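Long-range contacts in chloride intracellular channel exc-4 (Caenorhabditis elegans, PDB 2YV9), which may insert into membranes and form chloride ion channels, and is required to regulate the lumen size of the growing excretory canal: residues Asp37-Phe43 with Gln78-Met82; Pro111-Asp116 with Ser187-Tyr191; Leu132-Lys137 with Ile157-Tyr161; Thr219-Ala223 with Asp278-Leu284; Ile225-Tyr229 with Thr268-Pro272. All coordinates share one frame; numbering follows the deposited sequence.

Contact 1 of 5, residues Asp37-Phe43 with Gln78-Met82; sequences DLFCQEF and QPPIM. With CA (calcium ion), chain C.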
# COMPACT_ATOMS: atom_id res chain seq x y z
N ASP A 37 5.39 10.57 -5.14
CA ASP A 37 4.99 9.21 -4.92
C ASP A 37 3.86 8.90 -5.91
O ASP A 37 2.85 9.64 -5.94
CB ASP A 37 4.56 8.98 -3.47
CG ASP A 37 4.15 7.55 -3.21
OD1 ASP A 37 4.95 6.84 -2.55
OD2 ASP A 37 3.03 7.13 -3.62
N LEU A 38 4.04 7.82 -6.70
CA LEU A 38 3.00 7.56 -7.73
C LEU A 38 1.66 7.08 -7.18
O LEU A 38 0.57 7.37 -7.76
CB LEU A 38 3.53 6.55 -8.71
CG LEU A 38 4.60 7.05 -9.67
CD1 LEU A 38 5.29 5.85 -10.38
CD2 LEU A 38 4.02 8.00 -10.70
N PHE A 39 1.68 6.37 -6.07
CA PHE A 39 0.42 5.89 -5.44
C PHE A 39 -0.35 7.06 -4.84
O PHE A 39 -1.56 7.11 -4.90
CB PHE A 39 0.74 4.78 -4.47
CG PHE A 39 1.48 3.70 -5.12
CD1 PHE A 39 0.84 2.88 -6.05
CD2 PHE A 39 2.84 3.59 -5.00
CE1 PHE A 39 1.55 1.87 -6.72
CE2 PHE A 39 3.53 2.59 -5.70
CZ PHE A 39 2.87 1.74 -6.53
N CYS A 40 0.38 8.04 -4.30
CA CYS A 40 -0.29 9.25 -3.80
C CYS A 40 -0.99 10.00 -4.95
O CYS A 40 -2.12 10.49 -4.81
CB CYS A 40 0.71 10.18 -3.17
SG CYS A 40 1.33 9.54 -1.52
N GLN A 41 -0.29 10.14 -6.06
CA GLN A 41 -0.92 10.85 -7.20
C GLN A 41 -2.12 10.06 -7.78
O GLN A 41 -3.13 10.63 -8.16
CB GLN A 41 -0.00 11.19 -8.33
CG GLN A 41 -0.66 12.26 -9.16
CD GLN A 41 0.16 12.90 -10.30
OE1 GLN A 41 1.33 12.56 -10.56
NE2 GLN A 41 -0.48 13.83 -11.01
N GLU A 42 -2.00 8.74 -7.86
CA GLU A 42 -3.12 7.90 -8.32
C GLU A 42 -4.38 8.21 -7.48
O GLU A 42 -5.43 8.51 -8.03
CB GLU A 42 -2.75 6.43 -8.14
CG GLU A 42 -3.84 5.44 -8.51
CD GLU A 42 -3.41 3.98 -8.46
OE1 GLU A 42 -2.27 3.68 -8.02
OE2 GLU A 42 -4.25 3.13 -8.81
N PHE A 43 -4.31 8.08 -6.15
CA PHE A 43 -5.50 8.28 -5.34
C PHE A 43 -5.95 9.73 -5.30
O PHE A 43 -7.17 10.01 -5.23
CB PHE A 43 -5.37 7.71 -3.94
CG PHE A 43 -5.17 6.24 -3.94
CD1 PHE A 43 -6.06 5.43 -4.62
CD2 PHE A 43 -4.09 5.66 -3.33
CE1 PHE A 43 -5.87 4.07 -4.66
CE2 PHE A 43 -3.93 4.29 -3.37
CZ PHE A 43 -4.78 3.50 -4.03
N GLN A 78 2.91 4.16 5.56
CA GLN A 78 3.43 5.19 4.68
C GLN A 78 2.32 5.79 3.83
O GLN A 78 1.30 5.07 3.54
CB GLN A 78 4.44 4.56 3.69
CG GLN A 78 5.68 3.99 4.38
CD GLN A 78 6.40 5.05 5.18
OE1 GLN A 78 6.50 4.98 6.43
NE2 GLN A 78 6.88 6.07 4.50
N PRO A 79 2.52 7.05 3.39
CA PRO A 79 1.58 7.59 2.45
C PRO A 79 1.59 6.75 1.20
O PRO A 79 2.60 6.12 0.90
CB PRO A 79 2.09 9.00 2.17
CG PRO A 79 2.99 9.33 3.28
CD PRO A 79 3.57 8.03 3.70
N PRO A 80 0.46 6.72 0.49
CA PRO A 80 -0.79 7.40 0.80
C PRO A 80 -1.57 6.77 1.95
O PRO A 80 -1.61 5.54 2.13
CB PRO A 80 -1.61 7.22 -0.47
CG PRO A 80 -1.09 5.94 -1.05
CD PRO A 80 0.34 5.88 -0.73
N ILE A 81 -2.18 7.65 2.75
CA ILE A 81 -3.05 7.27 3.84
C ILE A 81 -4.29 8.19 3.72
O ILE A 81 -4.16 9.39 3.51
CB ILE A 81 -2.40 7.51 5.25
CG1 ILE A 81 -1.31 6.48 5.47
CG2 ILE A 81 -3.40 7.31 6.34
CD1 ILE A 81 -0.37 6.88 6.59
N MET A 82 -5.49 7.63 3.89
CA MET A 82 -6.73 8.37 3.78
C MET A 82 -7.51 8.25 5.07
O MET A 82 -7.64 7.11 5.64
CB MET A 82 -7.56 7.90 2.58
CG MET A 82 -8.73 8.84 2.26
SD MET A 82 -9.52 8.39 0.71
CE MET A 82 -10.33 6.86 1.05
CA CA C . -0.36 3.19 2.14
O HOH W 1 5.06 7.09 0.38
O HOH W 2 4.17 4.52 -1.54
O HOH W 3 2.06 2.96 1.02
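The cis-proline loop of the thioredoxin-like domain meets the start of helix 38-52 where Pro80 packs on Cys40. The large, polarisable sulfur of Cys40 lies 3.6 Å from Pro80 N and touches Pro79 CB, filling the angle between the two prolines. Pro80 CG sits at the edge of the Phe43 ring, 3.8 Å from CD2, while Pro80 CD rests on Phe39 CB. A cis peptide before Pro80 marks the loop that, in thioredoxin-fold relatives, borders the active site. Asp37 caps the helix: with CG anti to its own N (chi1 -179°), OD2 turns back to accept from Cys40 N at 2.9 Å and weakly from Phe39 N. Two waters lie between Asp37 OD1 and Pro79 O, one weakly placed for the carbonyl. An alanine at Asp37 would lack the carboxylate, and is likely to leave Cys40 N without its cap and these waters without one anchor. The same loop holds a calcium ion, bound by Pro80 O at 2.7 Å, Gln78 O, a water and Thr92 O.

Contact 2 of 5, residues Pro111-Asp116 with Ser187-Tyr191; sequences PLFEKD and SMTEY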
# COMPACT_ATOMS: atom_id res chain seq x y z
N PRO A 111 -18.12 6.50 -13.52
CA PRO A 111 -17.43 5.46 -14.26
C PRO A 111 -15.92 5.48 -14.10
O PRO A 111 -15.15 5.37 -15.07
CB PRO A 111 -17.79 5.82 -15.72
CG PRO A 111 -17.83 7.23 -15.72
CD PRO A 111 -18.49 7.62 -14.40
N LEU A 112 -15.48 5.57 -12.86
CA LEU A 112 -14.06 5.76 -12.57
C LEU A 112 -13.26 4.47 -12.54
O LEU A 112 -12.04 4.50 -12.75
CB LEU A 112 -13.94 6.49 -11.24
CG LEU A 112 -12.57 6.87 -10.68
CD1 LEU A 112 -11.77 7.77 -11.61
CD2 LEU A 112 -12.74 7.58 -9.29
N PHE A 113 -13.91 3.34 -12.28
CA PHE A 113 -13.21 2.07 -12.17
C PHE A 113 -13.72 1.09 -13.17
O PHE A 113 -14.95 0.89 -13.29
CB PHE A 113 -13.34 1.45 -10.80
CG PHE A 113 -12.65 2.22 -9.74
CD1 PHE A 113 -11.31 1.99 -9.47
CD2 PHE A 113 -13.31 3.20 -9.04
CE1 PHE A 113 -10.69 2.71 -8.49
CE2 PHE A 113 -12.70 3.95 -8.08
CZ PHE A 113 -11.39 3.70 -7.79
N GLU A 114 -12.75 0.50 -13.87
CA GLU A 114 -12.99 -0.57 -14.84
C GLU A 114 -11.89 -1.61 -14.72
O GLU A 114 -10.89 -1.38 -14.04
CB GLU A 114 -12.98 0.00 -16.25
CG GLU A 114 -14.04 0.99 -16.55
CD GLU A 114 -15.42 0.44 -16.51
OE1 GLU A 114 -15.59 -0.81 -16.53
OE2 GLU A 114 -16.35 1.26 -16.44
N LYS A 115 -12.11 -2.78 -15.30
CA LYS A 115 -11.08 -3.82 -15.38
C LYS A 115 -10.66 -4.05 -16.82
O LYS A 115 -11.48 -4.20 -17.72
CB LYS A 115 -11.54 -5.13 -14.74
CG LYS A 115 -11.38 -5.17 -13.23
CD LYS A 115 -9.91 -5.29 -12.82
CE LYS A 115 -9.73 -5.23 -11.31
NZ LYS A 115 -8.49 -4.50 -10.90
N ASP A 116 -9.36 -3.98 -17.06
CA ASP A 116 -8.86 -4.10 -18.42
C ASP A 116 -7.46 -4.67 -18.31
O ASP A 116 -6.53 -3.97 -17.87
CB ASP A 116 -8.83 -2.77 -19.10
CG ASP A 116 -8.36 -2.86 -20.53
OD1 ASP A 116 -7.82 -3.93 -20.92
OD2 ASP A 116 -8.49 -1.87 -21.25
N SER A 187 -14.01 8.87 -20.39
CA SER A 187 -13.99 9.22 -18.99
C SER A 187 -12.67 8.77 -18.36
O SER A 187 -12.13 7.70 -18.72
CB SER A 187 -15.11 8.53 -18.23
OG SER A 187 -16.32 9.22 -18.40
N MET A 188 -12.18 9.58 -17.45
CA MET A 188 -10.96 9.22 -16.70
C MET A 188 -11.25 8.01 -15.84
O MET A 188 -12.27 7.97 -15.17
CB MET A 188 -10.53 10.38 -15.82
CG MET A 188 -9.14 10.18 -15.20
SD MET A 188 -8.65 11.50 -14.06
CE MET A 188 -9.65 11.10 -12.65
N THR A 189 -10.33 7.03 -15.82
CA THR A 189 -10.47 5.86 -15.00
C THR A 189 -9.21 5.69 -14.14
O THR A 189 -8.25 6.42 -14.30
CB THR A 189 -10.67 4.56 -15.83
OG1 THR A 189 -9.51 4.27 -16.65
CG2 THR A 189 -11.95 4.66 -16.71
N GLU A 190 -9.23 4.66 -13.28
CA GLU A 190 -8.06 4.37 -12.44
C GLU A 190 -6.79 4.13 -13.28
O GLU A 190 -5.68 4.52 -12.89
CB GLU A 190 -8.34 3.24 -11.46
CG GLU A 190 -7.98 1.80 -11.95
CD GLU A 190 -9.07 1.15 -12.73
OE1 GLU A 190 -9.05 -0.12 -12.83
OE2 GLU A 190 -9.94 1.88 -13.25
N TYR A 191 -6.94 3.57 -14.49
CA TYR A 191 -5.79 3.34 -15.34
C TYR A 191 -5.11 4.64 -15.78
O TYR A 191 -3.89 4.68 -15.88
CB TYR A 191 -6.14 2.47 -16.50
CG TYR A 191 -6.61 1.10 -16.04
CD1 TYR A 191 -5.79 0.27 -15.33
CD2 TYR A 191 -7.88 0.63 -16.39
CE1 TYR A 191 -6.19 -0.99 -14.93
CE2 TYR A 191 -8.32 -0.61 -15.95
CZ TYR A 191 -7.45 -1.45 -15.25
OH TYR A 191 -7.80 -2.72 -14.83
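Leu112 and Glu190 are joined through the backbone: Glu190 N donates to Leu112 O at 2.9 Å, almost in line with the carbonyl, and Thr189 CA adds a CH...O contact to the same oxygen. Thr189 is the N-cap of helix 190-210, its OG1 accepting weakly from Tyr191 N. Two further bonds use side chains. The side chain of Glu190, bent at chi2 (-86°), reaches the loop so that OE2 is met on its syn side by Glu114 N, a straight bond of 3.2 Å and 167°. OE1 approaches Glu114 O to 2.5 Å and lies above one face of the Tyr191 ring, toward its rim. Tyr191 reaches across to the far end of the loop, and its OH accepts from Asp116 N at 3.0 Å while also bonding Glu120. Glutamate and tyrosine suit these places, each long enough to tie down an irregular loop.

Van der Waals contacts fill the rest. Phe113 CD1 rests on Glu190 CB at 3.8 Å, and Leu112 lies beside Met188, pointing the same way, with CD1 and CE 4.1 Å apart. Pro111 CG touches Ser187 OG at the exposed end.

In this glutathione-transferase-like fold the loop links helices 94-107 and 117-140 across the start of helix 190-210. Phe113 and Leu112 pack on Ile101, Met188 reaches Met45 of helix 38-52, and Asp116 forms a salt bridge with Arg178.

Contact 3 of 5, residues Leu132-Lys137 with Ile157-Tyr161; sequences LFLRAK and IKVHY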
# COMPACT_ATOMS: atom_id res chain seq x y z
N LEU A 132 14.34 -0.26 -15.19
CA LEU A 132 15.58 -0.95 -15.61
C LEU A 132 16.56 -0.00 -16.31
O LEU A 132 17.78 -0.02 -16.01
CB LEU A 132 15.30 -2.14 -16.52
CG LEU A 132 14.54 -3.24 -15.77
CD1 LEU A 132 13.97 -4.30 -16.76
CD2 LEU A 132 15.43 -3.92 -14.74
N PHE A 133 16.06 0.83 -17.21
CA PHE A 133 16.92 1.73 -17.97
C PHE A 133 17.50 2.81 -17.04
O PHE A 133 18.70 3.15 -17.07
CB PHE A 133 16.16 2.42 -19.10
CG PHE A 133 17.02 3.33 -19.92
CD1 PHE A 133 18.24 2.90 -20.41
CD2 PHE A 133 16.63 4.65 -20.19
CE1 PHE A 133 19.04 3.77 -21.15
CE2 PHE A 133 17.43 5.50 -20.90
CZ PHE A 133 18.64 5.08 -21.38
N LEU A 134 16.65 3.32 -16.15
CA LEU A 134 17.09 4.32 -15.17
C LEU A 134 18.25 3.76 -14.39
O LEU A 134 19.31 4.40 -14.27
CB LEU A 134 15.94 4.76 -14.30
CG LEU A 134 16.28 5.61 -13.08
CD1 LEU A 134 16.81 6.99 -13.48
CD2 LEU A 134 15.02 5.66 -12.21
N ARG A 135 18.08 2.58 -13.83
CA ARG A 135 19.14 2.00 -13.02
C ARG A 135 20.38 1.67 -13.90
O ARG A 135 21.53 1.97 -13.50
CB ARG A 135 18.65 0.74 -12.32
CG ARG A 135 19.73 -0.07 -11.60
CD ARG A 135 20.25 0.73 -10.39
NE ARG A 135 21.15 -0.02 -9.51
CZ ARG A 135 20.76 -0.98 -8.67
NH1 ARG A 135 19.51 -1.39 -8.65
NH2 ARG A 135 21.65 -1.59 -7.90
N ALA A 136 20.19 1.09 -15.09
CA ALA A 136 21.34 0.71 -15.93
C ALA A 136 22.14 1.95 -16.36
O ALA A 136 23.37 1.94 -16.31
CB ALA A 136 20.86 -0.03 -17.15
N LYS A 137 21.46 3.02 -16.75
CA LYS A 137 22.19 4.16 -17.26
C LYS A 137 22.90 4.91 -16.13
O LYS A 137 24.08 5.36 -16.27
CB LYS A 137 21.32 5.14 -18.05
CG LYS A 137 22.20 6.02 -18.93
CD LYS A 137 21.44 7.20 -19.46
CE LYS A 137 22.29 7.96 -20.44
NZ LYS A 137 23.16 8.88 -19.74
N ILE A 157 22.91 -1.92 -22.15
CA ILE A 157 22.24 -0.80 -21.51
C ILE A 157 21.13 -0.24 -22.42
O ILE A 157 20.03 0.04 -21.96
CB ILE A 157 23.23 0.27 -21.13
CG1 ILE A 157 24.29 -0.36 -20.21
CG2 ILE A 157 22.55 1.45 -20.38
CD1 ILE A 157 25.33 0.46 -20.03
N LYS A 158 21.47 -0.08 -23.70
CA LYS A 158 20.52 0.53 -24.63
C LYS A 158 19.26 -0.30 -24.84
O LYS A 158 18.16 0.28 -25.08
CB LYS A 158 21.16 0.81 -25.97
CG LYS A 158 20.30 1.79 -26.81
CD LYS A 158 21.04 2.33 -27.97
CE LYS A 158 20.20 3.32 -28.74
NZ LYS A 158 18.98 2.70 -29.35
N VAL A 159 19.34 -1.62 -24.68
CA VAL A 159 18.16 -2.47 -24.81
C VAL A 159 16.99 -2.05 -23.89
O VAL A 159 15.85 -2.08 -24.31
CB VAL A 159 18.45 -4.01 -24.67
CG1 VAL A 159 19.03 -4.36 -23.32
CG2 VAL A 159 17.15 -4.84 -24.91
N HIS A 160 17.29 -1.55 -22.68
CA HIS A 160 16.19 -1.18 -21.77
C HIS A 160 15.48 0.06 -22.33
O HIS A 160 14.25 0.20 -22.23
CB HIS A 160 16.76 -0.85 -20.39
CG HIS A 160 17.62 -1.93 -19.83
ND1 HIS A 160 17.14 -3.20 -19.59
CD2 HIS A 160 18.92 -1.93 -19.45
CE1 HIS A 160 18.11 -3.93 -19.06
NE2 HIS A 160 19.21 -3.19 -18.98
N TYR A 161 16.27 0.94 -22.93
CA TYR A 161 15.74 2.15 -23.55
C TYR A 161 14.87 1.76 -24.74
O TYR A 161 13.83 2.33 -24.95
CB TYR A 161 16.85 3.08 -24.02
CG TYR A 161 16.39 4.16 -25.00
CD1 TYR A 161 15.71 5.27 -24.58
CD2 TYR A 161 16.59 4.00 -26.37
CE1 TYR A 161 15.29 6.27 -25.47
CE2 TYR A 161 16.20 4.95 -27.26
CZ TYR A 161 15.53 6.08 -26.83
OH TYR A 161 15.14 6.98 -27.84
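Phe133 and Tyr161 both carry CG anti to the backbone N (chi1 -179° and 164°), which lays the two side chains alongside each other, pointing the same way. The CB of Tyr161 then comes down over the centre of the Phe133 ring, a CH-pi contact 3.7 Å from its centroid, while the two rings themselves meet obliquely. At the edge of the Phe133 ring, near its plane, lies the backbone oxygen of Ile157, 3.7 Å from CD1. The large flat side chain of phenylalanine thereby uses face and rim together.

The helices 117-140 and 155-178 run nearly antiparallel, their local axes 152° apart and 8.4 Å distant at closest approach, as neighbours in the helical C-terminal domain of the glutathione-transferase fold. At the crossing Ala136 offers a small group: its methyl lies 3.6 Å from His160 CD2 and 3.9 Å from Ile157 CG2. His160 CB fits against the backbone of Phe133, 3.5 Å from CA, and its ring passes on between the helices, where Leu132 CB makes an off-centre CH-pi contact 4.1 Å from the ring centroid. Carbon-rich contacts carry this interface, with the leucine on the surface at its margin. On the inner side Phe133 also touches Leu210 of helix 190-210, and the Tyr161 ring meets Phe212 edge-to-face.

Contact 4 of 5, residues Thr219-Ala223 with Asp278-Leu284; sequences THLWA and DIRVKGL
Leu284 and His220 cross at about a right angle, so that the methyl CD1 sits squarely over one face of the imidazole, 3.8 Å from its centroid and 11° off the normal. Thr219 likewise stands across Leu284, its CG2 3.9 Å from the same CD1 and 3.8 Å from Asp278 CB. The other branch of the threonine is polar: Lys282 NZ, meeting OG1 tip to tip, donates to it in a weak bond of 3.3 Å, and OG1 donates to a water that donates to Asp278 OD2. Small Ala223 lets Leu284 CB approach its CB to 3.9 Å, and Ile279 CD1 lies against its backbone. An alanine in place of His220 would remove the ring, and is likely to open a gap beneath the Leu284 methyl, leaving CD1 with Thr219 as its main remaining neighbour. Helix 273-280 ends in a Schellman motif: Gly283 takes positive phi and Leu284 N bonds back to Ile279 O, the motif's characteristic bond, which sets the leucine just after the glycine against helix 219-228.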
# COMPACT_ATOMS: atom_id res chain seq x y z
N THR A 219 2.05 10.21 -31.98
CA THR A 219 1.12 11.32 -31.89
C THR A 219 -0.08 11.10 -30.97
O THR A 219 -0.55 12.03 -30.29
CB THR A 219 0.54 11.64 -33.28
OG1 THR A 219 1.60 11.56 -34.24
CG2 THR A 219 -0.12 12.99 -33.32
N HIS A 220 -0.63 9.87 -30.98
CA HIS A 220 -1.78 9.53 -30.14
C HIS A 220 -1.38 9.55 -28.67
O HIS A 220 -2.12 10.01 -27.82
CB HIS A 220 -2.38 8.19 -30.52
CG HIS A 220 -3.21 8.27 -31.77
ND1 HIS A 220 -2.63 8.29 -33.02
CD2 HIS A 220 -4.53 8.51 -31.95
CE1 HIS A 220 -3.59 8.44 -33.92
NE2 HIS A 220 -4.74 8.61 -33.30
N LEU A 221 -0.18 9.03 -28.40
CA LEU A 221 0.35 9.03 -27.02
C LEU A 221 0.53 10.46 -26.57
O LEU A 221 0.22 10.79 -25.42
CB LEU A 221 1.65 8.29 -26.96
CG LEU A 221 2.38 8.23 -25.61
CD1 LEU A 221 1.54 7.49 -24.66
CD2 LEU A 221 3.74 7.59 -25.78
N TRP A 222 1.12 11.29 -27.44
CA TRP A 222 1.38 12.69 -27.07
C TRP A 222 0.06 13.40 -26.88
O TRP A 222 -0.10 14.27 -26.01
CB TRP A 222 2.27 13.38 -28.09
CG TRP A 222 3.74 13.23 -27.77
CD1 TRP A 222 4.65 12.48 -28.42
CD2 TRP A 222 4.43 13.90 -26.72
NE1 TRP A 222 5.89 12.65 -27.84
CE2 TRP A 222 5.75 13.51 -26.78
CE3 TRP A 222 4.03 14.79 -25.73
CZ2 TRP A 222 6.69 13.98 -25.85
CZ3 TRP A 222 4.95 15.25 -24.83
CH2 TRP A 222 6.24 14.87 -24.89
N ALA A 223 -0.95 13.04 -27.68
CA ALA A 223 -2.27 13.59 -27.46
C ALA A 223 -2.88 13.23 -26.07
O ALA A 223 -3.56 14.03 -25.43
CB ALA A 223 -3.24 13.16 -28.55
N ASP A 278 1.09 18.14 -35.26
CA ASP A 278 0.64 16.81 -35.69
C ASP A 278 -0.70 16.48 -35.04
O ASP A 278 -1.62 15.95 -35.69
CB ASP A 278 1.68 15.72 -35.35
CG ASP A 278 2.96 15.82 -36.18
OD1 ASP A 278 2.99 16.56 -37.19
OD2 ASP A 278 3.95 15.14 -35.83
N ILE A 279 -0.83 16.80 -33.75
CA ILE A 279 -2.10 16.56 -33.03
C ILE A 279 -3.25 17.37 -33.62
O ILE A 279 -4.35 16.84 -33.82
CB ILE A 279 -1.95 16.91 -31.53
CG1 ILE A 279 -1.16 15.81 -30.83
CG2 ILE A 279 -3.32 17.10 -30.81
CD1 ILE A 279 -0.60 16.27 -29.60
N ARG A 280 -2.99 18.65 -33.87
CA ARG A 280 -3.97 19.55 -34.48
C ARG A 280 -4.36 19.09 -35.88
O ARG A 280 -5.54 19.14 -36.24
CB ARG A 280 -3.43 20.99 -34.54
CG ARG A 280 -3.27 21.66 -33.17
CD ARG A 280 -2.90 23.15 -33.27
NE ARG A 280 -1.54 23.40 -33.79
CZ ARG A 280 -1.22 23.59 -35.08
NH1 ARG A 280 -2.15 23.56 -36.04
NH2 ARG A 280 0.05 23.80 -35.41
N VAL A 281 -3.40 18.59 -36.66
CA VAL A 281 -3.69 18.21 -38.05
C VAL A 281 -4.38 16.85 -38.17
O VAL A 281 -4.73 16.43 -39.28
CB VAL A 281 -2.43 18.24 -38.97
CG1 VAL A 281 -1.65 19.54 -38.76
CG2 VAL A 281 -1.56 17.02 -38.76
N LYS A 282 -4.56 16.17 -37.05
CA LYS A 282 -5.36 14.95 -37.01
C LYS A 282 -6.63 15.12 -36.16
O LYS A 282 -7.41 14.18 -36.00
CB LYS A 282 -4.51 13.80 -36.50
CG LYS A 282 -3.24 13.58 -37.30
CD LYS A 282 -2.43 12.41 -36.75
CE LYS A 282 -1.03 12.35 -37.37
NZ LYS A 282 -0.27 11.13 -36.96
N GLY A 283 -6.84 16.31 -35.62
CA GLY A 283 -7.97 16.57 -34.74
C GLY A 283 -7.95 15.71 -33.48
O GLY A 283 -8.99 15.22 -33.04
N LEU A 284 -6.78 15.56 -32.88
CA LEU A 284 -6.63 14.75 -31.66
C LEU A 284 -6.72 15.54 -30.36
O LEU A 284 -6.41 15.02 -29.28
CB LEU A 284 -5.29 14.02 -31.71
CG LEU A 284 -5.11 12.99 -32.84
CD1 LEU A 284 -3.86 12.18 -32.65
CD2 LEU A 284 -6.32 12.04 -32.93
O HOH W 4 3.48 13.40 -33.87

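Contact 5 of 5, residues Ile225-Tyr229 with Thr268-Pro272; sequences ILTAY and THTIP
Tyr229 and His269 form the tight part of the contact, an offset stack with planes only 8° apart and centroids 4.5 Å from each other. His269 CA also lies over the same side of the tyrosine ring, 3.8 Å from its centroid and toward the rim, while the opposite face looks onto Ile225 O. Ile271 closes the other end: with CG1 anti to the carbonyl carbon (chi1 -55°) its branch turns to the helix, bringing CD1 to 3.8 Å from Tyr229 CD2 and CG1 to 4.0 Å from Leu226 CD1. A branched aliphatic chain suits this position, wedged between a leucine and an aromatic ring.

Here the extended loop before helix 273-280 is laid along the end of helix 219-228, in the all-helical C-terminal domain of this glutathione-transferase-like protein.

The looser side is joined by water. One water links Tyr229 OH to Thr268 O, 2.8 and 2.7 Å away, and a second lies between Tyr229 O and His269 ND1. Tyr229 OH also bonds His200 of helix 190-210, a direct protein partner beside the water. Thr268 and Thr270, at the margin, bring little more than backbone to the tyrosine, and the Thr268 hydroxyl bonds Asp241.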
# COMPACT_ATOMS: atom_id res chain seq x y z
N ILE A 225 -0.98 12.56 -23.44
CA ILE A 225 -0.22 13.37 -22.46
C ILE A 225 -0.82 14.80 -22.43
O ILE A 225 -1.03 15.41 -21.36
CB ILE A 225 1.27 13.37 -22.82
CG1 ILE A 225 1.84 11.94 -22.61
CG2 ILE A 225 2.04 14.43 -21.97
CD1 ILE A 225 3.17 11.68 -23.27
N LEU A 226 -1.10 15.35 -23.59
CA LEU A 226 -1.82 16.64 -23.64
C LEU A 226 -3.14 16.59 -22.87
O LEU A 226 -3.43 17.49 -22.11
CB LEU A 226 -2.04 17.06 -25.08
CG LEU A 226 -2.74 18.40 -25.30
CD1 LEU A 226 -2.18 19.59 -24.49
CD2 LEU A 226 -2.75 18.72 -26.85
N THR A 227 -3.91 15.53 -23.06
CA THR A 227 -5.11 15.32 -22.28
C THR A 227 -4.77 15.39 -20.78
O THR A 227 -5.45 16.06 -20.04
CB THR A 227 -5.81 14.04 -22.69
OG1 THR A 227 -6.20 14.20 -24.07
CG2 THR A 227 -7.00 13.78 -21.83
N ALA A 228 -3.69 14.75 -20.36
CA ALA A 228 -3.29 14.82 -18.95
C ALA A 228 -3.12 16.27 -18.46
O ALA A 228 -3.59 16.67 -17.40
CB ALA A 228 -1.94 14.09 -18.77
N TYR A 229 -2.39 17.01 -19.25
CA TYR A 229 -2.00 18.39 -18.95
C TYR A 229 -3.20 19.33 -19.08
O TYR A 229 -3.03 20.52 -18.80
CB TYR A 229 -0.89 18.81 -19.92
CG TYR A 229 0.39 18.03 -19.82
CD1 TYR A 229 0.71 17.27 -18.66
CD2 TYR A 229 1.40 18.16 -20.78
CE1 TYR A 229 1.95 16.59 -18.57
CE2 TYR A 229 2.61 17.51 -20.65
CZ TYR A 229 2.86 16.72 -19.54
OH TYR A 229 4.08 16.08 -19.42
N THR A 268 6.54 21.55 -15.79
CA THR A 268 6.67 21.60 -17.23
C THR A 268 5.60 20.72 -17.86
O THR A 268 5.73 19.51 -17.86
CB THR A 268 8.07 21.13 -17.66
OG1 THR A 268 9.06 22.01 -17.11
CG2 THR A 268 8.21 21.11 -19.16
N HIS A 269 4.54 21.36 -18.36
CA HIS A 269 3.47 20.71 -19.05
C HIS A 269 3.38 21.24 -20.47
O HIS A 269 2.40 21.87 -20.83
CB HIS A 269 2.14 20.99 -18.33
CG HIS A 269 2.06 20.36 -16.98
ND1 HIS A 269 1.02 20.59 -16.10
CD2 HIS A 269 2.88 19.47 -16.37
CE1 HIS A 269 1.20 19.86 -15.02
NE2 HIS A 269 2.34 19.20 -15.14
N THR A 270 4.39 20.91 -21.24
CA THR A 270 4.59 21.49 -22.56
C THR A 270 4.82 20.38 -23.56
O THR A 270 5.71 19.57 -23.40
CB THR A 270 5.83 22.37 -22.51
OG1 THR A 270 5.52 23.49 -21.67
CG2 THR A 270 6.23 22.83 -23.88
N ILE A 271 4.00 20.38 -24.60
CA ILE A 271 4.10 19.45 -25.68
C ILE A 271 5.07 19.98 -26.75
O ILE A 271 5.05 21.18 -27.07
CB ILE A 271 2.70 19.32 -26.36
CG1 ILE A 271 1.64 18.93 -25.32
CG2 ILE A 271 2.78 18.32 -27.53
CD1 ILE A 271 1.94 17.63 -24.55
N PRO A 272 5.94 19.11 -27.29
CA PRO A 272 6.80 19.63 -28.37
C PRO A 272 6.00 20.26 -29.53
O PRO A 272 4.87 19.83 -29.86
CB PRO A 272 7.57 18.40 -28.84
CG PRO A 272 7.58 17.50 -27.64
CD PRO A 272 6.24 17.70 -26.99
O HOH W 5 6.19 17.83 -19.89
O HOH W 6 -1.10 21.82 -17.65

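Overall arrangement
Contact 1 lies in the thioredoxin-like N-terminal domain, between helix 38-52 and the strand 81-84 end of the mixed sheet; contacts 3, 4 and 5 lie in the helical part that follows. Contact 2, its centre about 17 Å from that of contact 1, ties the connection after helix 94-107 to helix 190-210. Along the chain, contact 3 falls within the span bridged by contact 2, and contact 5 within that of contact 4. These last two share helix 219-228 and touch, Trp222 packing on Ile271 and Pro272, with centres about 12 Å apart. Contacts 1 and 3 both reach the second subunit. Membrane insertion, thought to require rearrangement of the N-terminal domain, would probably disturb contact 1, which lies in that domain.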